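Long-range contact in glucose-6-phosphate isomerase (Plasmodium falciparum, PDB 3QKI), which probably catalyses the reversible interconversion of glucose 6-phosphate and fructose 6-phosphate, the second step of glycolysis: residues A[395-407]-A[537-551]. Residues are numbered along the deposited sequence; the frame is centred on the assembly and turned at random.
Sequences LSMESNGKSVDRN and IVAEGFLLNINSFDQ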
ATOM      1  N   LEU A 395     -10.359  -5.203   6.191  1.00  9.64           N
ATOM      2  CA  LEU A 395     -11.515  -6.088   6.092  1.00  9.39           C
ATOM      3  C   LEU A 395     -11.102  -7.553   6.237  1.00 15.07           C
ATOM      4  O   LEU A 395     -11.686  -8.266   7.037  1.00 13.76           O
ATOM      5  CB  LEU A 395     -12.284  -5.846   4.777  1.00  9.67           C
ATOM      6  CG  LEU A 395     -13.491  -6.783   4.499  1.00 15.84           C
ATOM      7  CD1 LEU A 395     -14.591  -6.607   5.534  1.00 17.03           C
ATOM      8  CD2 LEU A 395     -14.055  -6.537   3.120  1.00 16.48           C
ATOM      9  N   SER A 396     -10.045  -7.973   5.521  1.00 11.13           N
ATOM     10  CA  SER A 396      -9.561  -9.353   5.568  1.00  9.79           C
ATOM     11  C   SER A 396      -8.752  -9.647   6.823  1.00 13.12           C
ATOM     12  O   SER A 396      -9.082 -10.567   7.563  1.00 11.82           O
ATOM     13  CB  SER A 396      -8.701  -9.644   4.340  1.00 13.08           C
ATOM     14  OG  SER A 396      -9.465  -9.362   3.176  1.00 28.78           O
ATOM     15  N   MET A 397      -7.650  -8.896   7.017  1.00 10.15           N
ATOM     16  CA  MET A 397      -6.681  -9.133   8.070  1.00  8.77           C
ATOM     17  C   MET A 397      -7.182  -8.956   9.484  1.00 12.17           C
ATOM     18  O   MET A 397      -6.818  -9.745  10.358  1.00 11.40           O
ATOM     19  CB  MET A 397      -5.382  -8.370   7.804  1.00 10.34           C
ATOM     20  CG  MET A 397      -4.718  -8.820   6.508  1.00 13.32           C
ATOM     21  SD  MET A 397      -3.317  -7.863   5.973  1.00 15.65           S
ATOM     22  CE  MET A 397      -2.038  -8.390   7.142  1.00 11.78           C
ATOM     23  N   GLU A 398      -7.997  -7.932   9.726  1.00  9.58           N
ATOM     24  CA  GLU A 398      -8.531  -7.713  11.066  1.00  8.73           C
ATOM     25  C   GLU A 398      -9.655  -8.695  11.365  1.00 10.70           C
ATOM     26  O   GLU A 398      -9.839  -9.088  12.509  1.00 13.08           O
ATOM     27  CB  GLU A 398      -8.907  -6.241  11.271  1.00 10.29           C
ATOM     28  CG  GLU A 398      -9.220  -5.893  12.712  1.00 19.43           C
ATOM     29  CD  GLU A 398      -9.602  -4.447  12.915  1.00 41.64           C
ATOM     30  OE1 GLU A 398     -10.702  -4.052  12.465  1.00 30.45           O
ATOM     31  OE2 GLU A 398      -8.795  -3.702  13.516  1.00 45.37           O
ATOM     32  N   SER A 399     -10.388  -9.139  10.342  1.00 10.05           N
ATOM     33  CA  SER A 399     -11.466 -10.093  10.590  1.00  9.64           C
ATOM     34  C   SER A 399     -10.873 -11.469  10.809  1.00 12.40           C
ATOM     35  O   SER A 399     -11.212 -12.134  11.763  1.00 11.81           O
ATOM     36  CB  SER A 399     -12.429 -10.188   9.396  1.00 11.47           C
ATOM     37  OG  SER A 399     -13.159  -9.007   9.114  1.00 15.30           O
ATOM     38  N   ASN A 400      -9.990 -11.902   9.900  1.00 11.52           N
ATOM     39  CA  ASN A 400      -9.520 -13.272   9.878  1.00 10.20           C
ATOM     40  C   ASN A 400      -8.105 -13.579  10.384  1.00 14.93           C
ATOM     41  O   ASN A 400      -7.702 -14.736  10.336  1.00 15.39           O
ATOM     42  CB  ASN A 400      -9.858 -13.917   8.511  1.00  9.01           C
ATOM     43  CG  ASN A 400     -11.337 -14.020   8.216  1.00 17.36           C
ATOM     44  OD1 ASN A 400     -12.213 -13.752   9.059  1.00 15.39           O
ATOM     45  ND2 ASN A 400     -11.664 -14.370   6.998  1.00  9.46           N
ATOM     46  N   GLY A 401      -7.389 -12.572  10.873  1.00 11.56           N
ATOM     47  CA  GLY A 401      -6.036 -12.721  11.431  1.00 12.02           C
ATOM     48  C   GLY A 401      -6.167 -13.106  12.894  1.00 16.90           C
ATOM     49  O   GLY A 401      -5.986 -12.285  13.793  1.00 16.23           O
ATOM     50  N   LYS A 402      -6.600 -14.343  13.128  1.00 16.05           N
ATOM     51  CA  LYS A 402      -6.932 -14.894  14.457  1.00 14.92           C
ATOM     52  C   LYS A 402      -6.171 -16.196  14.700  1.00 18.36           C
ATOM     53  O   LYS A 402      -5.651 -16.786  13.757  1.00 15.06           O
ATOM     54  CB  LYS A 402      -8.466 -15.160  14.537  1.00 17.09           C
ATOM     55  CG  LYS A 402      -9.353 -13.951  14.235  1.00 17.51           C
ATOM     56  CD  LYS A 402      -9.354 -12.920  15.382  1.00 14.15           C
ATOM     57  CE  LYS A 402      -9.850 -11.543  14.955  1.00 10.98           C
ATOM     58  NZ  LYS A 402     -11.259 -11.539  14.489  1.00  9.90           N
ATOM     59  N   SER A 403      -6.124 -16.661  15.961  1.00 15.68           N
ATOM     60  CA  SER A 403      -5.434 -17.907  16.277  1.00 15.69           C
ATOM     61  C   SER A 403      -6.213 -18.761  17.278  1.00 17.20           C
ATOM     62  O   SER A 403      -5.630 -19.615  17.949  1.00 14.51           O
ATOM     63  CB  SER A 403      -4.002 -17.636  16.747  1.00 21.53           C
ATOM     64  OG  SER A 403      -3.980 -16.691  17.804  1.00 33.52           O
ATOM     65  N   VAL A 404      -7.537 -18.527  17.369  1.00 12.48           N
ATOM     66  CA  VAL A 404      -8.441 -19.230  18.295  1.00 10.40           C
ATOM     67  C   VAL A 404      -9.700 -19.506  17.533  1.00 15.83           C
ATOM     68  O   VAL A 404     -10.257 -18.586  16.913  1.00 16.06           O
ATOM     69  CB  VAL A 404      -8.750 -18.452  19.590  1.00 13.06           C
ATOM     70  CG1 VAL A 404      -9.555 -19.319  20.554  1.00 11.89           C
ATOM     71  CG2 VAL A 404      -7.478 -17.915  20.263  1.00 12.39           C
ATOM     72  N   ASP A 405     -10.134 -20.777  17.538  1.00 12.58           N
ATOM     73  CA  ASP A 405     -11.316 -21.174  16.801  1.00 13.24           C
ATOM     74  C   ASP A 405     -12.663 -20.851  17.503  1.00 17.89           C
ATOM     75  O   ASP A 405     -12.671 -20.357  18.635  1.00 17.24           O
ATOM     76  CB  ASP A 405     -11.197 -22.625  16.301  1.00 14.79           C
ATOM     77  CG  ASP A 405     -11.363 -23.731  17.320  1.00 23.20           C
ATOM     78  OD1 ASP A 405     -11.734 -23.428  18.476  1.00 24.43           O
ATOM     79  OD2 ASP A 405     -11.155 -24.912  16.951  1.00 28.25           O
ATOM     80  N   ARG A 406     -13.778 -21.127  16.826  1.00 16.66           N
ATOM     81  CA  ARG A 406     -15.128 -20.879  17.342  1.00 16.61           C
ATOM     82  C   ARG A 406     -15.504 -21.778  18.539  1.00 22.71           C
ATOM     83  O   ARG A 406     -16.525 -21.555  19.166  1.00 23.45           O
ATOM     84  CB  ARG A 406     -16.189 -20.889  16.217  1.00 14.51           C
ATOM     85  CG  ARG A 406     -16.049 -19.693  15.254  1.00 20.39           C
ATOM     86  CD  ARG A 406     -17.087 -19.674  14.138  1.00 22.72           C
ATOM     87  NE  ARG A 406     -18.433 -19.419  14.672  1.00 29.68           N
ATOM     88  CZ  ARG A 406     -18.988 -18.214  14.818  1.00 45.83           C
ATOM     89  NH1 ARG A 406     -18.338 -17.113  14.420  1.00 23.24           N
ATOM     90  NH2 ARG A 406     -20.203 -18.100  15.342  1.00 34.39           N
ATOM     91  N   ASN A 407     -14.667 -22.768  18.856  1.00 20.85           N
ATOM     92  CA  ASN A 407     -14.797 -23.669  20.004  1.00 20.94           C
ATOM     93  C   ASN A 407     -13.828 -23.252  21.104  1.00 21.65           C
ATOM     94  O   ASN A 407     -13.626 -24.007  22.057  1.00 23.44           O
ATOM     95  CB  ASN A 407     -14.537 -25.125  19.583  1.00 27.68           C
ATOM     96  CG  ASN A 407     -15.510 -25.647  18.539  1.00 59.54           C
ATOM     97  OD1 ASN A 407     -16.719 -25.370  18.589  1.00 53.86           O
ATOM     98  ND2 ASN A 407     -15.003 -26.421  17.565  1.00 48.92           N
ATOM     99  N   ILE A 537     -15.100 -12.555   2.940  1.00 13.49           N
ATOM    100  CA  ILE A 537     -14.470 -12.592   4.266  1.00 13.41           C
ATOM    101  C   ILE A 537     -15.331 -13.303   5.315  1.00 14.91           C
ATOM    102  O   ILE A 537     -14.813 -14.125   6.079  1.00 16.01           O
ATOM    103  CB  ILE A 537     -13.933 -11.201   4.682  1.00 16.73           C
ATOM    104  CG1 ILE A 537     -12.647 -10.865   3.865  1.00 19.04           C
ATOM    105  CG2 ILE A 537     -13.693 -11.070   6.172  1.00 17.25           C
ATOM    106  CD1 ILE A 537     -11.505 -12.027   3.803  1.00 31.17           C
ATOM    107  N   VAL A 538     -16.642 -13.040   5.305  1.00 10.29           N
ATOM    108  CA  VAL A 538     -17.586 -13.690   6.205  1.00 10.59           C
ATOM    109  C   VAL A 538     -17.590 -15.224   5.926  1.00 13.27           C
ATOM    110  O   VAL A 538     -17.471 -16.005   6.865  1.00 13.16           O
ATOM    111  CB  VAL A 538     -18.999 -13.053   6.111  1.00 13.41           C
ATOM    112  CG1 VAL A 538     -20.066 -13.955   6.724  1.00 12.16           C
ATOM    113  CG2 VAL A 538     -19.016 -11.668   6.749  1.00 13.55           C
ATOM    114  N   ALA A 539     -17.651 -15.632   4.645  1.00 11.82           N
ATOM    115  CA  ALA A 539     -17.642 -17.048   4.257  1.00 11.91           C
ATOM    116  C   ALA A 539     -16.332 -17.693   4.676  1.00 15.26           C
ATOM    117  O   ALA A 539     -16.346 -18.797   5.216  1.00 16.03           O
ATOM    118  CB  ALA A 539     -17.837 -17.198   2.752  1.00 12.63           C
ATOM    119  N   GLU A 540     -15.206 -16.989   4.475  1.00 10.57           N
ATOM    120  CA  GLU A 540     -13.904 -17.515   4.796  1.00  9.73           C
ATOM    121  C   GLU A 540     -13.668 -17.737   6.298  1.00 14.78           C
ATOM    122  O   GLU A 540     -13.021 -18.722   6.672  1.00 13.60           O
ATOM    123  CB  GLU A 540     -12.789 -16.702   4.123  1.00 11.20           C
ATOM    124  CG  GLU A 540     -11.533 -17.522   3.923  1.00 24.94           C
ATOM    125  CD  GLU A 540     -10.482 -16.914   3.023  1.00 43.68           C
ATOM    126  OE1 GLU A 540     -10.733 -15.840   2.427  1.00 28.93           O
ATOM    127  OE2 GLU A 540      -9.403 -17.536   2.896  1.00 34.51           O
ATOM    128  N   GLY A 541     -14.205 -16.849   7.144  1.00 13.37           N
ATOM    129  CA  GLY A 541     -14.085 -16.983   8.598  1.00 12.44           C
ATOM    130  C   GLY A 541     -14.764 -18.255   9.075  1.00 14.15           C
ATOM    131  O   GLY A 541     -14.207 -18.974   9.905  1.00 14.42           O
ATOM    132  N   PHE A 542     -15.924 -18.588   8.480  1.00 10.35           N
ATOM    133  CA  PHE A 542     -16.659 -19.821   8.782  1.00 10.77           C
ATOM    134  C   PHE A 542     -15.933 -21.063   8.277  1.00 17.13           C
ATOM    135  O   PHE A 542     -15.880 -22.061   8.997  1.00 17.47           O
ATOM    136  CB  PHE A 542     -18.117 -19.777   8.299  1.00 11.45           C
ATOM    137  CG  PHE A 542     -18.986 -18.782   9.063  1.00 13.39           C
ATOM    138  CD1 PHE A 542     -18.980 -18.748  10.454  1.00 14.20           C
ATOM    139  CD2 PHE A 542     -19.839 -17.909   8.383  1.00 15.64           C
ATOM    140  CE1 PHE A 542     -19.806 -17.859  11.155  1.00 15.74           C
ATOM    141  CE2 PHE A 542     -20.634 -16.991   9.084  1.00 16.75           C
ATOM    142  CZ  PHE A 542     -20.606 -16.968  10.465  1.00 15.00           C
ATOM    143  N   LEU A 543     -15.297 -20.976   7.093  1.00 14.92           N
ATOM    144  CA  LEU A 543     -14.467 -22.072   6.561  1.00 14.12           C
ATOM    145  C   LEU A 543     -13.277 -22.309   7.510  1.00 17.83           C
ATOM    146  O   LEU A 543     -12.926 -23.459   7.776  1.00 16.19           O
ATOM    147  CB  LEU A 543     -13.935 -21.757   5.145  1.00 13.12           C
ATOM    148  CG  LEU A 543     -14.952 -21.605   4.010  1.00 15.06           C
ATOM    149  CD1 LEU A 543     -14.233 -21.246   2.714  1.00 14.94           C
ATOM    150  CD2 LEU A 543     -15.802 -22.860   3.835  1.00 17.50           C
ATOM    151  N   LEU A 544     -12.672 -21.213   8.023  1.00 12.94           N
ATOM    152  CA  LEU A 544     -11.525 -21.283   8.949  1.00 12.14           C
ATOM    153  C   LEU A 544     -11.935 -21.638  10.361  1.00 14.55           C
ATOM    154  O   LEU A 544     -11.069 -21.892  11.204  1.00 12.95           O
ATOM    155  CB  LEU A 544     -10.784 -19.942   8.968  1.00 11.45           C
ATOM    156  CG  LEU A 544     -10.000 -19.602   7.696  1.00 14.86           C
ATOM    157  CD1 LEU A 544      -9.554 -18.168   7.721  1.00 14.31           C
ATOM    158  CD2 LEU A 544      -8.815 -20.550   7.496  1.00 17.42           C
ATOM    159  N   ASN A 545     -13.258 -21.590  10.629  1.00 13.42           N
ATOM    160  CA  ASN A 545     -13.884 -21.797  11.933  1.00 14.27           C
ATOM    161  C   ASN A 545     -13.330 -20.809  12.973  1.00 18.60           C
ATOM    162  O   ASN A 545     -13.005 -21.191  14.090  1.00 17.77           O
ATOM    163  CB  ASN A 545     -13.763 -23.258  12.409  1.00 13.72           C
ATOM    164  CG  ASN A 545     -14.703 -23.596  13.521  1.00 22.31           C
ATOM    165  OD1 ASN A 545     -15.831 -23.107  13.578  1.00 16.76           O
ATOM    166  ND2 ASN A 545     -14.235 -24.394  14.464  1.00 12.25           N
ATOM    167  N   ILE A 546     -13.212 -19.542  12.593  1.00 16.43           N
ATOM    168  CA  ILE A 546     -12.744 -18.491  13.514  1.00 14.66           C
ATOM    169  C   ILE A 546     -13.839 -17.423  13.633  1.00 14.73           C
ATOM    170  O   ILE A 546     -14.817 -17.442  12.876  1.00 13.41           O
ATOM    171  CB  ILE A 546     -11.382 -17.891  13.092  1.00 17.01           C
ATOM    172  CG1 ILE A 546     -11.464 -17.245  11.681  1.00 18.58           C
ATOM    173  CG2 ILE A 546     -10.204 -18.901  13.290  1.00 14.76           C
ATOM    174  CD1 ILE A 546     -10.184 -16.623  11.206  1.00 26.65           C
ATOM    175  N   ASN A 547     -13.688 -16.514  14.580  1.00 12.56           N
ATOM    176  CA  ASN A 547     -14.646 -15.434  14.756  1.00 13.34           C
ATOM    177  C   ASN A 547     -14.135 -14.213  13.949  1.00 18.17           C
ATOM    178  O   ASN A 547     -13.164 -13.582  14.341  1.00 18.19           O
ATOM    179  CB  ASN A 547     -14.862 -15.106  16.239  1.00 11.94           C
ATOM    180  CG  ASN A 547     -15.882 -14.006  16.477  1.00 22.35           C
ATOM    181  OD1 ASN A 547     -16.648 -13.631  15.595  1.00 17.02           O
ATOM    182  ND2 ASN A 547     -15.934 -13.483  17.680  1.00 14.07           N
ATOM    183  N   SER A 548     -14.780 -13.909  12.819  1.00 15.52           N
ATOM    184  CA  SER A 548     -14.404 -12.807  11.917  1.00 15.23           C
ATOM    185  C   SER A 548     -14.784 -11.444  12.475  1.00 18.66           C
ATOM    186  O   SER A 548     -14.443 -10.424  11.889  1.00 18.38           O
ATOM    187  CB  SER A 548     -15.156 -12.949  10.590  1.00 15.46           C
ATOM    188  OG  SER A 548     -14.753 -14.067   9.831  1.00 11.80           O
ATOM    189  N   PHE A 549     -15.550 -11.429  13.564  1.00 12.72           N
ATOM    190  CA  PHE A 549     -16.225 -10.262  14.051  1.00 11.60           C
ATOM    191  C   PHE A 549     -15.677  -9.528  15.249  1.00 16.16           C
ATOM    192  O   PHE A 549     -16.155  -8.443  15.538  1.00 15.88           O
ATOM    193  CB  PHE A 549     -17.740 -10.580  14.160  1.00 11.37           C
ATOM    194  CG  PHE A 549     -18.231 -11.282  12.918  1.00 11.78           C
ATOM    195  CD1 PHE A 549     -18.613 -12.622  12.960  1.00 14.62           C
ATOM    196  CD2 PHE A 549     -18.265 -10.623  11.690  1.00 12.70           C
ATOM    197  CE1 PHE A 549     -19.077 -13.268  11.806  1.00 15.07           C
ATOM    198  CE2 PHE A 549     -18.693 -11.285  10.534  1.00 15.64           C
ATOM    199  CZ  PHE A 549     -19.117 -12.594  10.606  1.00 13.63           C
ATOM    200  N   ASP A 550     -14.658 -10.080  15.913  1.00 12.86           N
ATOM    201  CA  ASP A 550     -14.062  -9.435  17.057  1.00 12.12           C
ATOM    202  C   ASP A 550     -12.666  -8.934  16.670  1.00 15.40           C
ATOM    203  O   ASP A 550     -12.237  -9.077  15.515  1.00 13.53           O
ATOM    204  CB  ASP A 550     -14.011 -10.429  18.251  1.00 14.25           C
ATOM    205  CG  ASP A 550     -13.244 -11.733  18.014  1.00 17.59           C
ATOM    206  OD1 ASP A 550     -12.470 -11.810  17.030  1.00 18.45           O
ATOM    207  OD2 ASP A 550     -13.392 -12.664  18.829  1.00 21.27           O
ATOM    208  N   GLN A 551     -11.962  -8.305  17.617  1.00 12.20           N
ATOM    209  CA  GLN A 551     -10.609  -7.796  17.370  1.00 11.36           C
ATOM    210  C   GLN A 551      -9.885  -7.602  18.698  1.00 14.25           C
ATOM    211  O   GLN A 551      -9.442  -6.509  19.014  1.00 13.14           O
ATOM    212  CB  GLN A 551     -10.576  -6.535  16.451  1.00 13.10           C
ATOM    213  CG  GLN A 551     -11.437  -5.325  16.907  1.00 18.18           C
ATOM    214  CD  GLN A 551     -12.933  -5.583  16.805  1.00 25.00           C
ATOM    215  OE1 GLN A 551     -13.443  -6.059  15.783  1.00 21.03           O
ATOM    216  NE2 GLN A 551     -13.673  -5.317  17.882  1.00 18.04           N
TER
HETATM  217  O   HOH W   1     -11.397 -16.248  16.247  1.00 20.57           O
HETATM  218  O   HOH W   2     -11.252 -25.472  14.115  1.00 20.23           O
HETATM  219  O   HOH W   3     -16.822 -16.015  12.040  1.00 14.28           O
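Lys402 reaches across to the turn at 547-550, where four oxygens lie 2.8 Å from Lys402 NZ: Asn547 O, Asp550 O, its own segment's Ser399 O and, in a salt bridge, Asp550 OD1. An ammonium has three N-H bonds, so at least one is probably shared. NZ lies in the carbonyl plane of Asn547 but well above that of Asp550. Bends at chi2 and chi4 curl the chain back to deliver the ammonium there, and the surrounding oxygens should favour its charged form.

Beside it, the amide of Asn400 is fixed at both ends. Its OD1 accepts from Ser548 OG at 2.7 Å, in the carbonyl plane, while ND2 donates almost straight (169°) to Ile537 O, which Gly541 N approaches from the opposite face. The amide thus ties a helix carbonyl to the following loop. Ile537 is a knob among Leu395, Ser396, Ser399 and Asn400; Ile546 CD1 presses on Asn400 O at 3.2 Å.

Toward 405-407 the contact becomes more exposed and watery: Arg406 and Asn545 are partly exposed, Asn407 exposed. Arg406 N still bonds Asn545 O (2.8 Å). Phe542 CE1 stands 3.6 Å above the Arg406 guanidinium plane, toward its rim, with ring and guanidinium 70° apart; Ile546 O lies at the guanidinium's edge, and NH2 bonds Val103 O. Waters join Asp405 OD2 to Asn545 ND2, Val404 O to Asn547 N, and Ile546 O to Ser548 N; Asp405's strongest partner is Gln409.

Glu398, a fructose 6-phosphate-binding residue, forms a salt bridge with Arg312, which also bonds Ser548 O and Gln551 OE1. Segments 395-400 and 537-543, at 31° to each other, pack against strand 418-420 through Ser396 and Ile537 on Tyr419; helix 356-371 flanks Glu540 and Leu544, helix 90-99 covers Phe542, and the second subunit meets Met397 and Lys402.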